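Local coordinates for epidermin biosynthesis protein EpiD (Staphylococcus aureus, PDB 3QJG) that binds flavin mononucleotide and probably catalyses the oxidative decarboxylation of the C-terminal cysteine of the epidermin precursor peptide, at residues A[35-40]-A[57-62]; A[116-121]-A[163-168]. All coordinates share one frame; numbering follows the deposited sequence.

Interaction 1 of 2, residues A[35-40]-A[57-62]; sequences VNVIAS and DNYYDE. With FMN (flavin mononucleotide), chain M.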
loop_
_atom_site.group_PDB
_atom_site.type_symbol
_atom_site.label_atom_id
_atom_site.label_comp_id
_atom_site.label_asym_id
_atom_site.label_seq_id
_atom_site.Cartn_x
_atom_site.Cartn_y
_atom_site.Cartn_z
ATOM N N VAL A 35 17.100 -26.476 20.500
ATOM C CA VAL A 35 17.546 -26.520 19.101
ATOM C C VAL A 35 16.883 -25.306 18.471
ATOM O O VAL A 35 15.661 -25.226 18.446
ATOM C CB VAL A 35 17.086 -27.793 18.362
ATOM C CG1 VAL A 35 17.451 -27.683 16.870
ATOM C CG2 VAL A 35 17.692 -29.072 19.003
ATOM N N ASN A 36 17.696 -24.373 17.986
ATOM C CA ASN A 36 17.266 -23.081 17.462
ATOM C C ASN A 36 17.656 -22.985 16.017
ATOM O O ASN A 36 18.531 -23.722 15.565
ATOM C CB ASN A 36 17.985 -21.939 18.211
ATOM C CG ASN A 36 17.628 -21.942 19.704
ATOM O OD1 ASN A 36 16.489 -22.147 20.015
ATOM N ND2 ASN A 36 18.621 -21.753 20.613
ATOM N N VAL A 37 17.015 -22.067 15.299
ATOM C CA VAL A 37 17.167 -22.011 13.884
ATOM C C VAL A 37 17.239 -20.608 13.416
ATOM O O VAL A 37 16.540 -19.759 13.963
ATOM C CB VAL A 37 15.965 -22.702 13.215
ATOM C CG1 VAL A 37 16.128 -22.692 11.711
ATOM C CG2 VAL A 37 15.882 -24.125 13.710
ATOM N N ILE A 38 18.076 -20.394 12.402
ATOM C CA ILE A 38 18.141 -19.165 11.655
ATOM C C ILE A 38 18.312 -19.488 10.173
ATOM O O ILE A 38 19.010 -20.426 9.858
ATOM C CB ILE A 38 19.361 -18.264 12.098
ATOM C CG1 ILE A 38 19.336 -16.894 11.405
ATOM C CG2 ILE A 38 20.729 -18.979 11.885
ATOM C CD1 ILE A 38 20.422 -15.882 11.949
ATOM N N ALA A 39 17.709 -18.709 9.287
ATOM C CA ALA A 39 17.931 -18.868 7.826
ATOM C C ALA A 39 18.738 -17.750 7.257
ATOM O O ALA A 39 18.656 -16.641 7.768
ATOM C CB ALA A 39 16.647 -18.910 7.110
ATOM N N SER A 40 19.403 -18.009 6.122
ATOM C CA SER A 40 20.048 -16.990 5.344
ATOM C C SER A 40 18.973 -16.132 4.694
ATOM O O SER A 40 17.769 -16.452 4.786
ATOM C CB SER A 40 20.891 -17.621 4.206
ATOM O OG SER A 40 20.073 -18.344 3.274
ATOM N N ASP A 57 13.095 -24.247 19.123
ATOM C CA ASP A 57 12.844 -23.493 20.325
ATOM C C ASP A 57 12.825 -22.027 19.947
ATOM O O ASP A 57 11.893 -21.323 20.311
ATOM C CB ASP A 57 13.836 -23.857 21.418
ATOM C CG ASP A 57 13.720 -25.321 21.841
ATOM O OD1 ASP A 57 12.701 -25.711 22.478
ATOM O OD2 ASP A 57 14.637 -26.105 21.507
ATOM N N ASN A 58 13.767 -21.580 19.103
ATOM C CA ASN A 58 13.774 -20.217 18.710
ATOM C C ASN A 58 14.071 -20.154 17.253
ATOM O O ASN A 58 15.018 -20.840 16.741
ATOM C CB ASN A 58 14.868 -19.413 19.433
ATOM C CG ASN A 58 14.607 -19.261 20.888
ATOM O OD1 ASN A 58 13.913 -18.342 21.299
ATOM N ND2 ASN A 58 15.229 -20.105 21.692
ATOM N N TYR A 59 13.286 -19.328 16.572
ATOM C CA TYR A 59 13.560 -19.060 15.200
ATOM C C TYR A 59 13.991 -17.600 15.160
ATOM O O TYR A 59 13.217 -16.717 15.542
ATOM C CB TYR A 59 12.351 -19.348 14.319
ATOM C CG TYR A 59 12.582 -18.929 12.895
ATOM C CD1 TYR A 59 13.609 -19.467 12.153
ATOM C CD2 TYR A 59 11.785 -17.957 12.302
ATOM C CE1 TYR A 59 13.831 -19.067 10.857
ATOM C CE2 TYR A 59 11.984 -17.581 11.010
ATOM C CZ TYR A 59 13.032 -18.118 10.302
ATOM O OH TYR A 59 13.219 -17.692 9.034
ATOM N N TYR A 60 15.253 -17.373 14.787
ATOM C CA TYR A 60 15.823 -16.031 14.785
ATOM C C TYR A 60 15.518 -15.489 13.442
ATOM O O TYR A 60 15.914 -16.080 12.412
ATOM C CB TYR A 60 17.338 -16.008 15.048
ATOM C CG TYR A 60 17.747 -16.516 16.411
ATOM C CD1 TYR A 60 17.247 -15.917 17.576
ATOM C CD2 TYR A 60 18.546 -17.651 16.550
ATOM C CE1 TYR A 60 17.554 -16.414 18.826
ATOM C CE2 TYR A 60 18.876 -18.157 17.819
ATOM C CZ TYR A 60 18.379 -17.534 18.945
ATOM O OH TYR A 60 18.713 -18.005 20.195
ATOM N N ASP A 61 14.858 -14.347 13.428
ATOM C CA ASP A 61 14.412 -13.743 12.172
ATOM C C ASP A 61 14.902 -12.270 12.078
ATOM O O ASP A 61 14.317 -11.389 12.680
ATOM C CB ASP A 61 12.892 -13.807 12.161
ATOM C CG ASP A 61 12.266 -13.336 10.840
ATOM O OD1 ASP A 61 12.995 -12.789 9.929
ATOM O OD2 ASP A 61 11.015 -13.527 10.754
ATOM N N GLU A 62 15.954 -12.044 11.310
ATOM C CA GLU A 62 16.579 -10.727 11.103
ATOM C C GLU A 62 15.614 -9.665 10.519
ATOM O O GLU A 62 15.773 -8.448 10.768
ATOM C CB GLU A 62 17.797 -10.877 10.143
ATOM C CG GLU A 62 18.808 -9.797 10.314
ATOM C CD GLU A 62 19.839 -9.736 9.211
ATOM O OE1 GLU A 62 20.036 -10.716 8.444
ATOM O OE2 GLU A 62 20.457 -8.664 9.129
HETATM N N1 FMN M . 22.715 -23.487 -3.932
HETATM C C2 FMN M . 23.519 -24.379 -3.271
HETATM O O2 FMN M . 24.682 -24.076 -3.027
HETATM N N3 FMN M . 23.052 -25.606 -2.924
HETATM C C4 FMN M . 21.776 -25.978 -3.217
HETATM O O4 FMN M . 21.456 -27.094 -2.881
HETATM C C4A FMN M . 20.929 -25.107 -3.896
HETATM N N5 FMN M . 19.624 -25.433 -4.207
HETATM C C5A FMN M . 18.824 -24.518 -4.813
HETATM C C6 FMN M . 17.529 -24.869 -5.169
HETATM C C7 FMN M . 16.715 -23.942 -5.788
HETATM C C7M FMN M . 15.296 -24.256 -6.161
HETATM C C8 FMN M . 17.219 -22.668 -6.075
HETATM C C8M FMN M . 16.401 -21.627 -6.801
HETATM C C9 FMN M . 18.522 -22.335 -5.770
HETATM C C9A FMN M . 19.340 -23.257 -5.134
HETATM N N10 FMN M . 20.663 -22.920 -4.849
HETATM C C10 FMN M . 21.432 -23.844 -4.229
HETATM C "C1'" FMN M . 21.285 -21.584 -5.162
HETATM C "C2'" FMN M . 21.379 -20.724 -3.904
HETATM O "O2'" FMN M . 20.099 -20.667 -3.245
HETATM C "C3'" FMN M . 21.927 -19.413 -4.334
HETATM O "O3'" FMN M . 23.282 -19.540 -4.825
HETATM C "C4'" FMN M . 21.866 -18.392 -3.198
HETATM O "O4'" FMN M . 22.516 -17.190 -3.578
HETATM C "C5'" FMN M . 22.583 -18.836 -1.966
HETATM O "O5'" FMN M . 22.240 -17.900 -0.961
HETATM P P FMN M . 22.498 -18.214 0.595
HETATM O O1P FMN M . 22.556 -16.891 1.293
HETATM O O2P FMN M . 23.784 -18.964 0.723
HETATM O O3P FMN M . 21.413 -18.885 1.327
HETATM O O HOH W 1 15.945 -16.475 9.684
#
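Val-37 carries the backbone ladder between 35-40 and 57-62. Its N donates to Asn-58 O at 2.8 Å, and its O accepts from Tyr-60 N at 2.8 Å. Asp-57 N donates to Val-35 O. This is a parallel pairing, with Val-37 opposite Tyr-59. It closes the beta-alpha-beta unit of strand 34-39, helix 49-55 and strand 59-60.

Two asparagine side chains lie side by side and point the same way. Asn-58 ND2 donates to Asn-36 OD1 at 2.9 Å. The acceptor is in the amide plane of Asn-58, but the donor sits above the carbonyl plane of Asn-36, and the two amides are turned 63° apart. Asn-36 ND2 is hydrogen-bonded to His-77 and Glu-34.

The apolar contacts lie on two faces. On one, Tyr-59 has CG turned away from the backbone N (chi1 174°), and its ring runs along the strand, with CD1 4.1 Å from Val-37 CG1. On the other, Ile-38 CB and Tyr-60 CB are 4.2 Å apart.

A water accepts from Ala-39 N and donates to Tyr-60 O at 2.8 Å. Ser-40 OG lies beside the phosphate; its hydrogen bond to FMN O3P is modelled at 2.4 Å, doubtfully short.

Past Tyr-60 N the backbones have drawn apart. One water therefore satisfies Ala-39 N and Tyr-60 O in place of a direct bond, and the chain runs on from strand 34-39 to the phosphate at Ser-40.

Interaction 2 of 2, residues A[116-121]-A[163-168]; sequences FPNMNL and VVAPEP. With FMN (flavin mononucleotide), chain M.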
loop_
_atom_site.group_PDB
_atom_site.type_symbol
_atom_site.label_atom_id
_atom_site.label_comp_id
_atom_site.label_asym_id
_atom_site.label_seq_id
_atom_site.Cartn_x
_atom_site.Cartn_y
_atom_site.Cartn_z
ATOM N N PHE A 116 27.731 -28.735 6.721
ATOM C CA PHE A 116 27.223 -29.862 5.959
ATOM C C PHE A 116 26.885 -29.405 4.551
ATOM O O PHE A 116 25.774 -28.970 4.282
ATOM C CB PHE A 116 25.995 -30.414 6.643
ATOM C CG PHE A 116 26.264 -30.939 8.002
ATOM C CD1 PHE A 116 26.581 -32.276 8.200
ATOM C CD2 PHE A 116 26.220 -30.099 9.105
ATOM C CE1 PHE A 116 26.824 -32.755 9.481
ATOM C CE2 PHE A 116 26.417 -30.593 10.422
ATOM C CZ PHE A 116 26.734 -31.907 10.604
ATOM N N PRO A 117 27.874 -29.444 3.643
ATOM C CA PRO A 117 27.722 -28.944 2.306
ATOM C C PRO A 117 26.633 -29.638 1.496
ATOM O O PRO A 117 26.373 -30.866 1.652
ATOM C CB PRO A 117 29.071 -29.237 1.647
ATOM C CG PRO A 117 30.021 -29.669 2.698
ATOM C CD PRO A 117 29.226 -29.976 3.936
ATOM N N ASN A 118 26.015 -28.866 0.599
ATOM C CA ASN A 118 24.845 -29.332 -0.138
ATOM C C ASN A 118 24.717 -28.558 -1.428
ATOM O O ASN A 118 24.380 -27.382 -1.423
ATOM C CB ASN A 118 23.608 -29.173 0.737
ATOM C CG ASN A 118 22.404 -29.975 0.211
ATOM O OD1 ASN A 118 22.079 -31.036 0.750
ATOM N ND2 ASN A 118 21.725 -29.447 -0.838
ATOM N N MET A 119 25.074 -29.174 -2.549
ATOM C CA MET A 119 25.151 -28.407 -3.765
ATOM C C MET A 119 25.459 -29.281 -4.949
ATOM O O MET A 119 25.980 -30.381 -4.797
ATOM C CB MET A 119 26.226 -27.354 -3.602
ATOM C CG MET A 119 27.637 -27.949 -3.452
ATOM S SD MET A 119 28.900 -26.717 -3.096
ATOM C CE MET A 119 28.576 -26.435 -1.397
ATOM N N ASN A 120 25.114 -28.807 -6.138
ATOM C CA ASN A 120 25.479 -29.509 -7.364
ATOM C C ASN A 120 26.964 -29.800 -7.380
ATOM O O ASN A 120 27.763 -28.977 -6.955
ATOM C CB ASN A 120 25.137 -28.668 -8.588
ATOM C CG ASN A 120 25.314 -29.418 -9.852
ATOM O OD1 ASN A 120 26.344 -29.288 -10.511
ATOM N ND2 ASN A 120 24.330 -30.240 -10.200
ATOM N N LEU A 121 27.337 -30.976 -7.849
ATOM C CA LEU A 121 28.758 -31.322 -7.988
ATOM C C LEU A 121 29.630 -30.249 -8.682
ATOM O O LEU A 121 30.791 -30.081 -8.322
ATOM C CB LEU A 121 28.886 -32.608 -8.781
ATOM C CG LEU A 121 30.274 -33.209 -8.867
ATOM C CD1 LEU A 121 30.806 -33.402 -7.474
ATOM C CD2 LEU A 121 30.154 -34.532 -9.612
ATOM N N VAL A 163 26.666 -33.108 -3.851
ATOM C CA VAL A 163 27.018 -33.385 -2.477
ATOM C C VAL A 163 25.776 -33.017 -1.652
ATOM O O VAL A 163 25.173 -31.987 -1.876
ATOM C CB VAL A 163 28.254 -32.595 -2.025
ATOM C CG1 VAL A 163 27.956 -31.113 -1.798
ATOM C CG2 VAL A 163 28.804 -33.190 -0.807
ATOM N N VAL A 164 25.405 -33.853 -0.702
ATOM C CA VAL A 164 24.138 -33.683 0.014
ATOM C C VAL A 164 24.275 -33.731 1.543
ATOM O O VAL A 164 25.208 -34.316 2.077
ATOM C CB VAL A 164 23.180 -34.807 -0.480
ATOM C CG1 VAL A 164 21.962 -34.845 0.355
ATOM C CG2 VAL A 164 22.818 -34.576 -1.953
ATOM N N ALA A 165 23.370 -33.056 2.258
ATOM C CA ALA A 165 23.331 -33.133 3.731
ATOM C C ALA A 165 23.033 -34.582 4.138
ATOM O O ALA A 165 22.279 -35.260 3.478
ATOM C CB ALA A 165 22.275 -32.149 4.330
ATOM N N PRO A 166 23.642 -35.056 5.229
ATOM C CA PRO A 166 23.475 -36.446 5.556
ATOM C C PRO A 166 22.256 -36.661 6.414
ATOM O O PRO A 166 21.619 -35.701 6.859
ATOM C CB PRO A 166 24.747 -36.757 6.351
ATOM C CG PRO A 166 25.108 -35.431 7.001
ATOM C CD PRO A 166 24.728 -34.420 6.007
ATOM N N GLU A 167 21.964 -37.921 6.657
ATOM C CA GLU A 167 20.802 -38.205 7.469
ATOM C C GLU A 167 21.024 -37.700 8.908
ATOM O O GLU A 167 22.179 -37.570 9.383
ATOM C CB GLU A 167 20.393 -39.674 7.399
ATOM C CG GLU A 167 19.649 -40.006 6.093
ATOM C CD GLU A 167 18.812 -38.839 5.540
ATOM O OE1 GLU A 167 17.831 -38.396 6.208
ATOM O OE2 GLU A 167 19.125 -38.379 4.410
ATOM N N PRO A 168 19.906 -37.315 9.586
ATOM C CA PRO A 168 19.989 -36.753 10.916
ATOM C C PRO A 168 20.882 -37.467 11.930
ATOM O O PRO A 168 21.627 -36.798 12.682
ATOM C CB PRO A 168 18.538 -36.749 11.393
ATOM C CG PRO A 168 17.750 -36.595 10.176
ATOM C CD PRO A 168 18.522 -37.262 9.078
HETATM N N1 FMN M . 22.715 -23.487 -3.932
HETATM C C2 FMN M . 23.519 -24.379 -3.271
HETATM O O2 FMN M . 24.682 -24.076 -3.027
HETATM N N3 FMN M . 23.052 -25.606 -2.924
HETATM C C4 FMN M . 21.776 -25.978 -3.217
HETATM O O4 FMN M . 21.456 -27.094 -2.881
HETATM C C4A FMN M . 20.929 -25.107 -3.896
HETATM N N5 FMN M . 19.624 -25.433 -4.207
HETATM C C5A FMN M . 18.824 -24.518 -4.813
HETATM C C6 FMN M . 17.529 -24.869 -5.169
HETATM C C7 FMN M . 16.715 -23.942 -5.788
HETATM C C7M FMN M . 15.296 -24.256 -6.161
HETATM C C8 FMN M . 17.219 -22.668 -6.075
HETATM C C8M FMN M . 16.401 -21.627 -6.801
HETATM C C9 FMN M . 18.522 -22.335 -5.770
HETATM C C9A FMN M . 19.340 -23.257 -5.134
HETATM N N10 FMN M . 20.663 -22.920 -4.849
HETATM C C10 FMN M . 21.432 -23.844 -4.229
HETATM C "C1'" FMN M . 21.285 -21.584 -5.162
HETATM C "C2'" FMN M . 21.379 -20.724 -3.904
HETATM O "O2'" FMN M . 20.099 -20.667 -3.245
HETATM C "C3'" FMN M . 21.927 -19.413 -4.334
HETATM O "O3'" FMN M . 23.282 -19.540 -4.825
HETATM C "C4'" FMN M . 21.866 -18.392 -3.198
HETATM O "O4'" FMN M . 22.516 -17.190 -3.578
HETATM C "C5'" FMN M . 22.583 -18.836 -1.966
HETATM O "O5'" FMN M . 22.240 -17.900 -0.961
HETATM P P FMN M . 22.498 -18.214 0.595
HETATM O O1P FMN M . 22.556 -16.891 1.293
HETATM O O2P FMN M . 23.784 -18.964 0.723
HETATM O O3P FMN M . 21.413 -18.885 1.327
HETATM O O HOH W 2 26.786 -32.524 3.757
#
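Val-163 pairs with Met-119 as an antiparallel hydrogen-bonded pair. Met-119 N donates to Val-163 O at 2.9 Å, and Val-163 N donates back to Met-119 O at 3.0 Å. Val-163 O also receives a CA-H...O contact from Asn-118. The two side chains lie side by side. In one of two modelled conformers, Val-163 CG1 sits between its backbone N and carbonyl carbon (chi1 74°), from where it meets Met-119 CG at 3.6 Å and the ring of Pro-117 at CB.

Val-164 turns mostly away, but its CG1 comes to 3.8 Å from Asn-118 OD1. A water donates to both Val-164 O and Pro-117 O, bridging the two backbones.

This pairing joins the end of strand 158-163, and the loop that follows, to strand 113-120 in the central sheet of the flavoprotein fold. Here strand 113-120 meets the flavin. FMN N3 donates to Asn-118 O at 2.7 Å with an angle of 167°, and Asn-118 ND2 donates to FMN O4 at 3.1 Å.

Ala-165 N donates to Asn-118 OD1 at 2.8 Å, tilted 18° from the carbonyl plane. Asn-17 ND2 also bonds to this oxygen. The two donors to OD1 fix the flip of the amide, with ND2 toward the flavin.

Pro-166 crosses Phe-116 at about a right angle, and its CD is 3.6 Å from Phe-116 CD1. Tyr-144 touches both residues, and Pro-166 O accepts from Tyr-24 OH.

Interactions 1 and 2 reach the same sheet on opposite sides of the chain's centre. Their centres are 20 Å apart and their nearest atoms about 11 Å apart, so they do not touch. Strands 7-12 and 79-85 lie between strands 34-39 and 113-120 in the sheet. FMN links the two contacts: 35-40 reaches its phosphate, and 116-121 reaches the pyrimidine end of its ring system. Gly-14, Ser-15, Thr-86 and Thr-89 add hydrogen bonds to the same cofactor, as does Cys-98 of the second subunit. Along the chain the contacts follow in series, with interaction 1 closing before interaction 2 opens.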